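Local coordinates for HMG box-containing protein 1 (Homo sapiens, PDB 3QVE), which represses transcription by binding the promoters of target genes, regulating the cell cycle and the Wnt pathway, and is represented here by its AXH domain, at residues 5-10 / 132-137; 11-16 / 96-101; 75-80 / 91-96; 104-109 / 118-123. One frame throughout, in Å; residues are numbered along the deposited sequence.

Contact 1: residues 5-10 / 132-137; sequences PSTVWH and LPPGHP
The ring of P133 lies against the imidazole of H10. The main interaction is CH-pi. P133 CB stands 3.6 Å from the centroid of the H10 ring and only 7° off its normal, so the carbon sits over the middle of one face. The H10 side chain is swung anti to its own backbone nitrogen (chi1 -163°), which carries the ring across to the proline. Its NE2 is hydrogen-bonded to the carbonyl of G55, and this bond fixes the rotation of the ring that P133 covers.

The remaining contacts are van der Waals. P134 CD rests 3.3 Å from the carbonyl oxygen H10 O. P134 CG and T7 OG1 meet tip to tip at 3.7 Å. P134 also touches W4.

Within 132-137, H136 N donates to P133 O at 3.2 Å and closes a type II beta turn, with G135 at positive phi. The contact joins two surface loops near the ends of the AXH domain, one before strand 17-20 and one after strand 130-131. With proline rings as the partners, cohesion between these loops rests on shape and CH-pi contact, while the polar end of H10 is satisfied by G55.

Contact 2: residues 11-16 / 96-101; sequences CFLKGT and DHPFYV
H97 reaches into the backbone of 11-16 and accepts a hydrogen bond from L13 N. The distance from L13 N to H97 NE2 is 3.0 Å and the bond is nearly straight, at 167°. The donor is tilted somewhat out of the imidazole plane. The H97 side chain stands anti to its backbone nitrogen (chi1 -158°), which sends the ring across to the loop. Its other nitrogen, ND1, donates to P98 O at 3.0 Å with a more bent geometry. Both ring nitrogens are therefore engaged, and the ring is fixed in its rotation.

Several groups surround this imidazole. C11 O and F12 CA lie at its edge, in the ring plane. L13 CG lies over one face, 4.0 Å from the ring centroid. T16 OG1 comes up to the CD2 edge while donating to L13 O. That carbonyl also accepts from T16 N, which closes a type II beta turn from L13 to T16.

The contact is in the buried core of the AXH domain. It ties the loop leading into strand 17-20 to strand 98-101 and the residues just before it. A water links the two sides by donating to both C11 O and P98 O.

The aromatic rings pack round the histidine. H97 ND1 lies over one face of the F99 ring, toward its rim. The F12 and H97 rings meet obliquely, their planes at 57°. C11 SG sits over the centre of the F12 ring and reaches the edge of F99, 4.1 Å from CD1. F12 CE1 meets F99 CE1 at the same edge. L13 CD1 and P98 CD meet tip to tip at 3.7 Å.

Contact 3: residues 75-80 / 91-96; sequences LKLTFD and VECKLD. With EDO (1,2-ethanediol), chain N; EDO (1,2-ethanediol), chain I.
L75 and L77 both turn CG to the side of their backbone nitrogen (chi1 -65° and -50°), and C93 holds SG between its nitrogen and carbonyl carbon (chi1 70°). These rotations bring a methyl of each leucine to the same sulfur. L77 CD1 lies 3.8 Å from C93 SG, and L75 CD1 also touches it.

The two segments belong to the antiparallel beta hairpin of strands 72-80 and 89-94, inside the larger sheet of the AXH domain. L75 pairs with C93 and L77 with V91, both as hydrogen-bonded pairs. K76 and E92 form the non-hydrogen-bonded pair between them. Four backbone bonds result, and the one from L75 N to C93 O is almost straight, at 2.9 Å. CA-H...O contacts from K76 CA to V91 O and from E92 CA to L75 O lie between them.

L75, L77, V91 and C93 point to one buried face of the sheet, where F109 covers both leucines. V91 CG2 packs on the L77 CB and, 3.9 Å from CE2, in the plane of the F79 ring at its edge. Past the strand end, L95 folds back so that CD2 rests on L75 CG.

K76 and E92 occupy the other face. The K76 chain bends at chi3, and its NZ donates to O1 of a 1,2-ethanediol, probably from the crystallisation liquor, at 2.6 Å.

Contact 4: residues 104-109 / 118-123; sequences KGWSSF and HGIPCC
I120 CG2 presses on one face of the W106 indole. The methyl is 3.8 Å from the centroid of the five-membered ring and 26° off its normal. It lies toward the CG side, 3.5 Å from W106 CG, and the two side chains run at a slant to each other. I120 CG2 stands anti to its backbone nitrogen, which directs this branch at the indole. The indole is also anchored in its own right: NE1 is hydrogen-bonded to the carbonyl of M2. Y100 and W4 both meet the indole edge-to-face.

C122 packs against the flank of S108. C122 CB and SG each approach S108 CB at 3.9 Å. The S108 hydroxyl bonds to T114, in helix 111-118. S107 OG turns back along its own segment and donates to G105 O from above the carbonyl plane. K104 carries its NZ on to D129, as a salt bridge, and to E124 O.

The backbones are joined by two hydrogen bonds. C123 N donates to W106 O at 3.0 Å, and S108 N to C123 O at 2.9 Å. The two bonds flank S107, whose CA also makes a CA-H...O contact with C123 O. S107 and C123 form a parallel bridge.

This bridge sets strand 123-124 beside strand 105-108, in a small mixed sheet with strand 98-101 on the other side of 105-108. Helix 111-118 connects the two bridged strands. G119 takes positive phi where the chain leaves the helix, and C122 packs back on P111 and T114.

Overall arrangement
Contact 2 is the fully buried one, close to the centre of the chain. Contact 3 is partly buried and lies beside it, sharing D96. Contact 4 is centred farthest from the middle of the chain but is partly buried; contact 1 is a surface contact. Contacts 2 and 4 both reach the small mixed sheet, where F99 O and S107 N probably bond, while contact 3 belongs to the larger antiparallel sheet. F109, just after strand 105-108, brings contact 4 against contact 3. The chemistry follows position: regular backbone pairing in contact 3, a single bridge with an aromatic face in contact 4, a histidine that hydrogen-bonds across contact 2, and in contact 1 one whose face takes a proline.

Contact 1: residues 5-10 / 132-137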
loop_
_atom_site.group_PDB
_atom_site.type_symbol
_atom_site.label_atom_id
_atom_site.label_comp_id
_atom_site.label_asym_id
_atom_site.label_seq_id
_atom_site.Cartn_x
_atom_site.Cartn_y
_atom_site.Cartn_z
ATOM N N PRO A 5 -0.513 7.565 9.925
ATOM C CA PRO A 5 -1.436 8.403 9.205
ATOM C C PRO A 5 -2.796 7.714 9.061
ATOM O O PRO A 5 -2.918 6.512 9.322
ATOM C CB PRO A 5 -0.828 8.512 7.809
ATOM C CG PRO A 5 0.309 7.543 7.748
ATOM C CD PRO A 5 0.541 6.964 9.078
ATOM N N SER A 6 -3.791 8.485 8.617
ATOM C CA SER A 6 -5.138 7.972 8.425
ATOM C C SER A 6 -5.197 7.112 7.166
ATOM O O SER A 6 -5.025 7.585 6.054
ATOM C CB SER A 6 -6.137 9.119 8.335
ATOM O OG SER A 6 -7.456 8.621 8.311
ATOM N N THR A 7 -5.439 5.834 7.357
ATOM C CA THR A 7 -5.495 4.877 6.273
ATOM C C THR A 7 -6.937 4.608 5.898
ATOM O O THR A 7 -7.823 4.715 6.738
ATOM C CB THR A 7 -4.829 3.580 6.693
ATOM O OG1 THR A 7 -5.380 3.165 7.947
ATOM C CG2 THR A 7 -3.316 3.784 6.850
ATOM N N VAL A 8 -7.174 4.262 4.641
ATOM C CA VAL A 8 -8.524 3.938 4.188
ATOM C C VAL A 8 -8.784 2.436 4.267
ATOM O O VAL A 8 -9.817 2.008 4.735
ATOM C CB VAL A 8 -8.741 4.427 2.737
ATOM C CG1 VAL A 8 -10.174 4.010 2.233
ATOM C CG2 VAL A 8 -8.606 5.929 2.704
ATOM N N TRP A 9 -7.844 1.639 3.788
ATOM C CA TRP A 9 -7.961 0.179 3.781
ATOM C C TRP A 9 -6.542 -0.393 3.819
ATOM O O TRP A 9 -5.674 0.064 3.061
ATOM C CB TRP A 9 -8.687 -0.335 2.515
ATOM C CG TRP A 9 -8.632 -1.794 2.469
ATOM C CD1 TRP A 9 -9.416 -2.668 3.213
ATOM C CD2 TRP A 9 -7.720 -2.615 1.721
ATOM N NE1 TRP A 9 -9.043 -3.949 2.953
ATOM C CE2 TRP A 9 -7.998 -3.957 2.068
ATOM C CE3 TRP A 9 -6.715 -2.352 0.794
ATOM C CZ2 TRP A 9 -7.331 -5.023 1.497
ATOM C CZ3 TRP A 9 -6.027 -3.431 0.226
ATOM C CH2 TRP A 9 -6.339 -4.741 0.583
ATOM N N HIS A 10 -6.305 -1.355 4.708
ATOM C CA HIS A 10 -4.969 -1.914 4.935
ATOM C C HIS A 10 -4.044 -0.735 5.264
ATOM O O HIS A 10 -4.460 0.151 6.000
ATOM C CB HIS A 10 -4.501 -2.712 3.724
ATOM C CG HIS A 10 -3.353 -3.636 3.980
ATOM N ND1 HIS A 10 -2.031 -3.217 4.055
ATOM C CD2 HIS A 10 -3.329 -4.984 4.135
ATOM C CE1 HIS A 10 -1.260 -4.267 4.247
ATOM N NE2 HIS A 10 -2.020 -5.348 4.291
ATOM N N LEU A 132 3.373 -3.614 6.394
ATOM C CA LEU A 132 2.408 -4.066 7.375
ATOM C C LEU A 132 1.197 -3.137 7.426
ATOM O O LEU A 132 1.332 -1.941 7.218
ATOM C CB LEU A 132 3.046 -4.123 8.763
ATOM C CG LEU A 132 4.254 -5.024 8.956
ATOM C CD1 LEU A 132 4.756 -4.933 10.446
ATOM C CD2 LEU A 132 3.905 -6.466 8.553
ATOM N N PRO A 133 0.009 -3.709 7.679
ATOM C CA PRO A 133 -1.177 -2.946 7.951
ATOM C C PRO A 133 -1.212 -2.421 9.379
ATOM O O PRO A 133 -0.599 -3.007 10.238
ATOM C CB PRO A 133 -2.284 -3.976 7.759
ATOM C CG PRO A 133 -1.701 -5.262 8.173
ATOM C CD PRO A 133 -0.251 -5.168 7.731
ATOM N N PRO A 134 -1.955 -1.342 9.636
ATOM C CA PRO A 134 -2.081 -0.840 10.997
ATOM C C PRO A 134 -2.660 -1.922 11.895
ATOM O O PRO A 134 -3.448 -2.732 11.428
ATOM C CB PRO A 134 -3.054 0.341 10.870
ATOM C CG PRO A 134 -3.553 0.366 9.460
ATOM C CD PRO A 134 -2.647 -0.499 8.645
ATOM N N GLY A 135 -2.222 -1.978 13.152
ATOM C CA GLY A 135 -2.692 -3.047 14.062
ATOM C C GLY A 135 -2.108 -4.452 13.831
ATOM O O GLY A 135 -2.566 -5.425 14.428
ATOM N N HIS A 136 -1.125 -4.586 12.940
ATOM C CA HIS A 136 -0.388 -5.824 12.850
ATOM C C HIS A 136 0.434 -5.900 14.159
ATOM O O HIS A 136 0.911 -4.888 14.641
ATOM C CB HIS A 136 0.553 -5.785 11.656
ATOM C CG HIS A 136 1.260 -7.065 11.399
ATOM N ND1 HIS A 136 2.446 -7.403 12.021
ATOM C CD2 HIS A 136 0.949 -8.101 10.587
ATOM C CE1 HIS A 136 2.813 -8.608 11.618
ATOM N NE2 HIS A 136 1.942 -9.041 10.722
ATOM N N PRO A 137 0.657 -7.088 14.707
ATOM C CA PRO A 137 1.442 -7.105 15.960
ATOM C C PRO A 137 2.852 -6.486 15.873
ATOM O O PRO A 137 3.350 -5.999 16.859
ATOM C CB PRO A 137 1.550 -8.597 16.301
ATOM C CG PRO A 137 0.625 -9.314 15.411
ATOM C CD PRO A 137 0.240 -8.426 14.269
#

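Contact 2: residues 11-16 / 96-101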
loop_
_atom_site.group_PDB
_atom_site.type_symbol
_atom_site.label_atom_id
_atom_site.label_comp_id
_atom_site.label_asym_id
_atom_site.label_seq_id
_atom_site.Cartn_x
_atom_site.Cartn_y
_atom_site.Cartn_z
ATOM N N CYS A 11 -2.833 -0.673 4.706
ATOM C CA CYS A 11 -1.920 0.459 4.968
ATOM C C CYS A 11 -2.114 1.635 3.999
ATOM O O CYS A 11 -1.354 2.584 4.025
ATOM C CB CYS A 11 -0.473 -0.017 4.828
ATOM S SG CYS A 11 0.038 -0.472 3.170
ATOM N N PHE A 12 -3.114 1.571 3.129
ATOM C CA PHE A 12 -3.262 2.511 2.009
ATOM C C PHE A 12 -4.017 3.802 2.317
ATOM O O PHE A 12 -5.109 3.804 2.902
ATOM C CB PHE A 12 -3.828 1.780 0.781
ATOM C CG PHE A 12 -2.923 0.677 0.330
ATOM C CD1 PHE A 12 -1.703 0.975 -0.261
ATOM C CD2 PHE A 12 -3.264 -0.637 0.519
ATOM C CE1 PHE A 12 -0.864 -0.003 -0.623
ATOM C CE2 PHE A 12 -2.457 -1.642 0.110
ATOM C CZ PHE A 12 -1.237 -1.346 -0.436
ATOM N N LEU A 13 -3.410 4.915 1.899
ATOM C CA LEU A 13 -3.967 6.242 2.115
ATOM C C LEU A 13 -4.946 6.649 1.005
ATOM O O LEU A 13 -4.991 6.053 -0.098
ATOM C CB LEU A 13 -2.831 7.268 2.219
ATOM C CG LEU A 13 -1.765 6.995 3.290
ATOM C CD1 LEU A 13 -0.852 8.187 3.541
ATOM C CD2 LEU A 13 -2.363 6.551 4.563
ATOM N N LYS A 14 -5.708 7.697 1.318
ATOM C CA LYS A 14 -6.640 8.303 0.399
ATOM C C LYS A 14 -5.953 8.604 -0.925
ATOM O O LYS A 14 -4.808 9.089 -0.951
ATOM C CB LYS A 14 -7.145 9.587 1.014
ATOM C CG LYS A 14 -8.092 10.412 0.113
ATOM C CD LYS A 14 -8.687 11.530 0.920
ATOM C CE LYS A 14 -9.606 12.423 0.080
ATOM N NZ LYS A 14 -10.815 11.713 -0.395
ATOM N N GLY A 15 -6.622 8.275 -2.021
ATOM C CA GLY A 15 -6.076 8.548 -3.358
ATOM C C GLY A 15 -5.441 7.320 -3.970
ATOM O O GLY A 15 -5.154 7.309 -5.164
ATOM N N THR A 16 -5.234 6.280 -3.176
ATOM C CA THR A 16 -4.730 5.002 -3.693
ATOM C C THR A 16 -5.808 4.310 -4.524
ATOM O O THR A 16 -7.004 4.389 -4.210
ATOM C CB THR A 16 -4.256 4.064 -2.534
ATOM O OG1 THR A 16 -3.300 4.757 -1.708
ATOM C CG2 THR A 16 -3.604 2.776 -3.080
ATOM N N ASP A 96 4.700 10.092 -2.262
ATOM C CA ASP A 96 4.997 10.302 -0.856
ATOM C C ASP A 96 4.313 9.272 0.083
ATOM O O ASP A 96 4.382 9.422 1.305
ATOM C CB ASP A 96 4.520 11.710 -0.453
ATOM C CG ASP A 96 3.063 11.904 -0.743
ATOM O OD1 ASP A 96 2.265 11.024 -0.374
ATOM O OD2 ASP A 96 2.726 12.912 -1.370
ATOM N N HIS A 97 3.690 8.236 -0.470
ATOM C CA HIS A 97 3.017 7.196 0.341
ATOM C C HIS A 97 4.053 6.506 1.261
ATOM O O HIS A 97 5.058 5.983 0.793
ATOM C CB HIS A 97 2.327 6.147 -0.553
ATOM C CG HIS A 97 1.233 5.395 0.125
ATOM N ND1 HIS A 97 1.461 4.537 1.176
ATOM C CD2 HIS A 97 -0.110 5.405 -0.072
ATOM C CE1 HIS A 97 0.306 4.041 1.599
ATOM N NE2 HIS A 97 -0.660 4.542 0.850
ATOM N N PRO A 98 3.816 6.528 2.583
ATOM C CA PRO A 98 4.692 5.834 3.538
ATOM C C PRO A 98 4.289 4.379 3.755
ATOM O O PRO A 98 3.118 4.024 3.563
ATOM C CB PRO A 98 4.470 6.614 4.816
ATOM C CG PRO A 98 3.022 7.019 4.747
ATOM C CD PRO A 98 2.740 7.250 3.266
ATOM N N PHE A 99 5.260 3.538 4.090
ATOM C CA PHE A 99 5.005 2.122 4.341
ATOM C C PHE A 99 5.733 1.770 5.619
ATOM O O PHE A 99 6.843 2.253 5.831
ATOM C CB PHE A 99 5.509 1.265 3.196
ATOM C CG PHE A 99 4.803 1.528 1.918
ATOM C CD1 PHE A 99 3.542 0.969 1.681
ATOM C CD2 PHE A 99 5.333 2.440 1.002
ATOM C CE1 PHE A 99 2.859 1.219 0.511
ATOM C CE2 PHE A 99 4.654 2.708 -0.148
ATOM C CZ PHE A 99 3.403 2.092 -0.401
ATOM N N TYR A 100 5.103 0.950 6.446
ATOM C CA TYR A 100 5.700 0.519 7.685
ATOM C C TYR A 100 6.225 -0.873 7.442
ATOM O O TYR A 100 5.441 -1.822 7.354
ATOM C CB TYR A 100 4.733 0.605 8.860
ATOM C CG TYR A 100 5.505 0.484 10.179
ATOM C CD1 TYR A 100 6.086 1.592 10.786
ATOM C CD2 TYR A 100 5.710 -0.756 10.758
ATOM C CE1 TYR A 100 6.844 1.469 11.989
ATOM C CE2 TYR A 100 6.444 -0.895 11.935
ATOM C CZ TYR A 100 7.004 0.212 12.543
ATOM O OH TYR A 100 7.704 0.033 13.703
ATOM N N VAL A 101 7.547 -0.981 7.286
ATOM C CA VAL A 101 8.171 -2.206 6.822
ATOM C C VAL A 101 8.593 -3.042 8.010
ATOM O O VAL A 101 9.247 -2.531 8.898
ATOM C CB VAL A 101 9.350 -1.905 5.915
ATOM C CG1 VAL A 101 10.071 -3.196 5.536
ATOM C CG2 VAL A 101 8.829 -1.112 4.683
HETATM O O HOH W 1 1.500 2.442 4.857
#

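Contact 3: residues 75-80 / 91-96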
loop_
_atom_site.group_PDB
_atom_site.type_symbol
_atom_site.label_atom_id
_atom_site.label_comp_id
_atom_site.label_asym_id
_atom_site.label_seq_id
_atom_site.Cartn_x
_atom_site.Cartn_y
_atom_site.Cartn_z
ATOM N N LEU A 75 3.138 6.164 -8.422
ATOM C CA LEU A 75 3.842 4.892 -8.326
ATOM C C LEU A 75 2.809 3.827 -8.680
ATOM O O LEU A 75 1.596 4.000 -8.442
ATOM C CB LEU A 75 4.361 4.633 -6.898
ATOM C CG LEU A 75 5.435 5.564 -6.307
ATOM C CD1 LEU A 75 5.528 5.407 -4.776
ATOM C CD2 LEU A 75 6.737 5.296 -6.986
ATOM N N LYS A 76 3.297 2.743 -9.274
ATOM C CA LYS A 76 2.543 1.540 -9.484
ATOM C C LYS A 76 3.362 0.425 -8.914
ATOM O O LYS A 76 4.518 0.246 -9.293
ATOM C CB LYS A 76 2.245 1.337 -10.955
ATOM C CG LYS A 76 1.168 2.318 -11.455
ATOM C CD LYS A 76 0.832 2.188 -12.948
ATOM C CE LYS A 76 -0.052 1.024 -13.219
ATOM N NZ LYS A 76 -0.211 0.744 -14.680
ATOM N N LEU A 77 2.757 -0.297 -7.989
ATOM C CA LEU A 77 3.451 -1.290 -7.155
ATOM C C LEU A 77 2.720 -2.583 -7.154
ATOM O O LEU A 77 1.491 -2.577 -7.098
ATOM C CB LEU A 77 3.488 -0.802 -5.702
ATOM C CG LEU A 77 3.967 0.603 -5.407
ATOM C CD1 LEU A 77 3.738 0.978 -3.897
ATOM C CD2 LEU A 77 5.488 0.692 -5.848
ATOM N N THR A 78 3.444 -3.706 -7.095
ATOM C CA THR A 78 2.777 -5.014 -7.022
ATOM C C THR A 78 3.245 -5.703 -5.775
ATOM O O THR A 78 4.437 -5.755 -5.479
ATOM C CB THR A 78 3.044 -5.889 -8.273
ATOM O OG1 THR A 78 2.405 -5.273 -9.385
ATOM C CG2 THR A 78 2.455 -7.340 -8.103
ATOM N N PHE A 79 2.276 -6.210 -5.032
ATOM C CA PHE A 79 2.483 -6.785 -3.706
ATOM C C PHE A 79 2.009 -8.241 -3.655
ATOM O O PHE A 79 1.042 -8.599 -4.318
ATOM C CB PHE A 79 1.648 -6.043 -2.673
ATOM C CG PHE A 79 2.142 -4.667 -2.359
ATOM C CD1 PHE A 79 3.232 -4.476 -1.536
ATOM C CD2 PHE A 79 1.445 -3.552 -2.805
ATOM C CE1 PHE A 79 3.676 -3.199 -1.211
ATOM C CE2 PHE A 79 1.893 -2.272 -2.486
ATOM C CZ PHE A 79 2.999 -2.105 -1.708
ATOM N N ASP A 80 2.665 -9.037 -2.816
ATOM C CA ASP A 80 2.328 -10.432 -2.563
ATOM C C ASP A 80 1.871 -10.622 -1.113
ATOM O O ASP A 80 2.668 -10.391 -0.183
ATOM C CB ASP A 80 3.572 -11.263 -2.855
ATOM C CG ASP A 80 3.333 -12.767 -2.753
ATOM O OD1 ASP A 80 2.250 -13.135 -2.346
ATOM O OD2 ASP A 80 4.226 -13.565 -3.114
ATOM N N VAL A 91 -1.223 -1.662 -6.994
ATOM C CA VAL A 91 -1.805 -0.413 -6.558
ATOM C C VAL A 91 -1.164 0.728 -7.308
ATOM O O VAL A 91 -0.034 0.609 -7.799
ATOM C CB VAL A 91 -1.639 -0.153 -5.008
ATOM C CG1 VAL A 91 -2.085 -1.359 -4.193
ATOM C CG2 VAL A 91 -0.244 0.228 -4.660
ATOM N N GLU A 92 -1.900 1.829 -7.406
ATOM C CA GLU A 92 -1.347 3.117 -7.785
ATOM C C GLU A 92 -1.379 3.993 -6.550
ATOM O O GLU A 92 -2.409 4.075 -5.893
ATOM C CB GLU A 92 -2.193 3.749 -8.865
ATOM C CG GLU A 92 -1.656 5.029 -9.438
ATOM C CD GLU A 92 -2.748 5.869 -10.057
ATOM O OE1 GLU A 92 -2.898 5.762 -11.298
ATOM O OE2 GLU A 92 -3.450 6.622 -9.320
ATOM N N CYS A 93 -0.266 4.618 -6.188
ATOM C CA CYS A 93 -0.272 5.470 -4.999
ATOM C C CYS A 93 0.575 6.709 -5.242
ATOM O O CYS A 93 1.325 6.785 -6.197
ATOM C CB CYS A 93 0.205 4.669 -3.807
ATOM S SG CYS A 93 1.882 4.279 -3.881
ATOM N N LYS A 94 0.436 7.704 -4.381
ATOM C CA LYS A 94 1.237 8.919 -4.499
ATOM C C LYS A 94 2.715 8.644 -4.166
ATOM O O LYS A 94 3.017 7.709 -3.435
ATOM C CB LYS A 94 0.682 10.019 -3.595
ATOM C CG LYS A 94 -0.778 10.359 -3.801
ATOM C CD LYS A 94 -1.103 10.724 -5.249
ATOM C CE LYS A 94 -2.605 10.996 -5.477
ATOM N NZ LYS A 94 -3.196 10.034 -6.411
ATOM N N LEU A 95 3.614 9.466 -4.701
ATOM C CA LEU A 95 5.061 9.274 -4.515
ATOM C C LEU A 95 5.466 9.349 -3.062
ATOM O O LEU A 95 6.434 8.726 -2.680
ATOM C CB LEU A 95 5.858 10.314 -5.290
ATOM C CG LEU A 95 5.728 10.479 -6.796
ATOM C CD1 LEU A 95 6.840 11.423 -7.398
ATOM C CD2 LEU A 95 5.768 9.154 -7.485
ATOM N N ASP A 96 4.700 10.092 -2.262
ATOM C CA ASP A 96 4.997 10.302 -0.856
ATOM C C ASP A 96 4.313 9.272 0.083
ATOM O O ASP A 96 4.382 9.422 1.305
ATOM C CB ASP A 96 4.520 11.710 -0.453
ATOM C CG ASP A 96 3.063 11.904 -0.743
ATOM O OD1 ASP A 96 2.265 11.024 -0.374
ATOM O OD2 ASP A 96 2.726 12.912 -1.370
HETATM C C1 EDO N . -2.543 -1.746 -16.400
HETATM O O1 EDO N . -2.231 -0.735 -15.438
HETATM C C2 EDO N . -4.044 -1.853 -16.606
HETATM O O2 EDO N . -4.581 -0.534 -16.757
HETATM C C1 EDO I . 3.748 -11.826 4.366
HETATM O O1 EDO I . 3.323 -13.180 4.187
HETATM C C2 EDO I . 4.607 -11.444 3.176
HETATM O O2 EDO I . 3.938 -11.899 1.996
#

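Contact 4: residues 104-109 / 118-123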
loop_
_atom_site.group_PDB
_atom_site.type_symbol
_atom_site.label_atom_id
_atom_site.label_comp_id
_atom_site.label_asym_id
_atom_site.label_seq_id
_atom_site.Cartn_x
_atom_site.Cartn_y
_atom_site.Cartn_z
ATOM N N LYS A 104 12.105 -2.959 9.848
ATOM C CA LYS A 104 12.785 -1.768 9.333
ATOM C C LYS A 104 12.076 -0.461 9.733
ATOM O O LYS A 104 12.713 0.491 10.055
ATOM C CB LYS A 104 12.939 -1.880 7.821
ATOM C CG LYS A 104 13.505 -0.611 7.183
ATOM C CD LYS A 104 14.210 -0.876 5.839
ATOM C CE LYS A 104 13.273 -0.816 4.648
ATOM N NZ LYS A 104 13.983 -0.771 3.294
ATOM N N GLY A 105 10.752 -0.413 9.753
ATOM C CA GLY A 105 10.066 0.799 10.176
ATOM C C GLY A 105 9.643 1.631 8.982
ATOM O O GLY A 105 9.521 1.125 7.859
ATOM N N TRP A 106 9.417 2.912 9.230
ATOM C CA TRP A 106 8.796 3.766 8.231
ATOM C C TRP A 106 9.728 3.907 7.014
ATOM O O TRP A 106 10.912 4.211 7.142
ATOM C CB TRP A 106 8.436 5.127 8.824
ATOM C CG TRP A 106 7.228 5.109 9.681
ATOM C CD1 TRP A 106 7.186 5.337 11.016
ATOM C CD2 TRP A 106 5.890 4.819 9.277
ATOM N NE1 TRP A 106 5.908 5.236 11.473
ATOM C CE2 TRP A 106 5.083 4.921 10.431
ATOM C CE3 TRP A 106 5.288 4.492 8.045
ATOM C CZ2 TRP A 106 3.702 4.710 10.407
ATOM C CZ3 TRP A 106 3.916 4.316 8.006
ATOM C CH2 TRP A 106 3.137 4.396 9.198
ATOM N N SER A 107 9.155 3.723 5.834
ATOM C CA SER A 107 9.908 3.721 4.591
ATOM C C SER A 107 9.073 4.367 3.480
ATOM O O SER A 107 7.854 4.419 3.563
ATOM C CB SER A 107 10.260 2.262 4.200
ATOM O OG SER A 107 10.808 1.543 5.313
ATOM N N SER A 108 9.732 4.823 2.417
ATOM C CA SER A 108 9.064 5.529 1.338
ATOM C C SER A 108 9.933 5.412 0.113
ATOM O O SER A 108 11.126 5.180 0.203
ATOM C CB SER A 108 8.938 7.010 1.743
ATOM O OG SER A 108 8.607 7.857 0.669
ATOM N N PHE A 109 9.338 5.564 -1.051
ATOM C CA PHE A 109 10.136 5.683 -2.281
ATOM C C PHE A 109 10.731 7.072 -2.371
ATOM O O PHE A 109 11.723 7.254 -3.096
ATOM C CB PHE A 109 9.251 5.389 -3.526
ATOM C CG PHE A 109 8.875 3.946 -3.654
ATOM C CD1 PHE A 109 9.709 3.073 -4.316
ATOM C CD2 PHE A 109 7.741 3.435 -3.023
ATOM C CE1 PHE A 109 9.385 1.715 -4.387
ATOM C CE2 PHE A 109 7.424 2.088 -3.099
ATOM C CZ PHE A 109 8.267 1.241 -3.783
ATOM N N HIS A 118 3.614 14.095 5.383
ATOM C CA HIS A 118 3.177 13.369 6.580
ATOM C C HIS A 118 4.005 13.645 7.816
ATOM O O HIS A 118 3.646 13.184 8.858
ATOM C CB HIS A 118 3.216 11.870 6.293
ATOM C CG HIS A 118 2.308 11.491 5.166
ATOM N ND1 HIS A 118 0.929 11.553 5.278
ATOM C CD2 HIS A 118 2.573 11.150 3.884
ATOM C CE1 HIS A 118 0.396 11.254 4.102
ATOM N NE2 HIS A 118 1.368 10.993 3.249
ATOM N N GLY A 119 5.141 14.322 7.713
ATOM C CA GLY A 119 5.972 14.561 8.910
ATOM C C GLY A 119 6.772 13.342 9.391
ATOM O O GLY A 119 7.369 13.359 10.457
ATOM N N ILE A 120 6.833 12.284 8.595
ATOM C CA ILE A 120 7.416 11.037 9.051
ATOM C C ILE A 120 8.785 10.860 8.376
ATOM O O ILE A 120 8.856 10.803 7.142
ATOM C CB ILE A 120 6.529 9.814 8.635
ATOM C CG1 ILE A 120 5.139 9.902 9.283
ATOM C CG2 ILE A 120 7.226 8.504 8.984
ATOM C CD1 ILE A 120 4.145 8.893 8.727
ATOM N N PRO A 121 9.846 10.701 9.170
ATOM C CA PRO A 121 11.163 10.387 8.603
ATOM C C PRO A 121 11.256 8.925 8.119
ATOM O O PRO A 121 10.816 8.023 8.823
ATOM C CB PRO A 121 12.080 10.576 9.786
ATOM C CG PRO A 121 11.228 10.252 11.004
ATOM C CD PRO A 121 9.832 10.615 10.647
ATOM N N CYS A 122 11.827 8.691 6.948
ATOM C CA CYS A 122 11.729 7.382 6.320
ATOM C C CYS A 122 13.021 6.915 5.744
ATOM O O CYS A 122 13.750 7.714 5.193
ATOM C CB CYS A 122 10.760 7.457 5.118
ATOM S SG CYS A 122 9.039 7.681 5.562
ATOM N N CYS A 123 13.269 5.618 5.856
ATOM C CA CYS A 123 14.242 4.910 5.048
ATOM C C CYS A 123 13.680 4.728 3.641
ATOM O O CYS A 123 12.490 4.951 3.372
ATOM C CB CYS A 123 14.472 3.504 5.603
ATOM S SG CYS A 123 15.022 3.348 7.312
#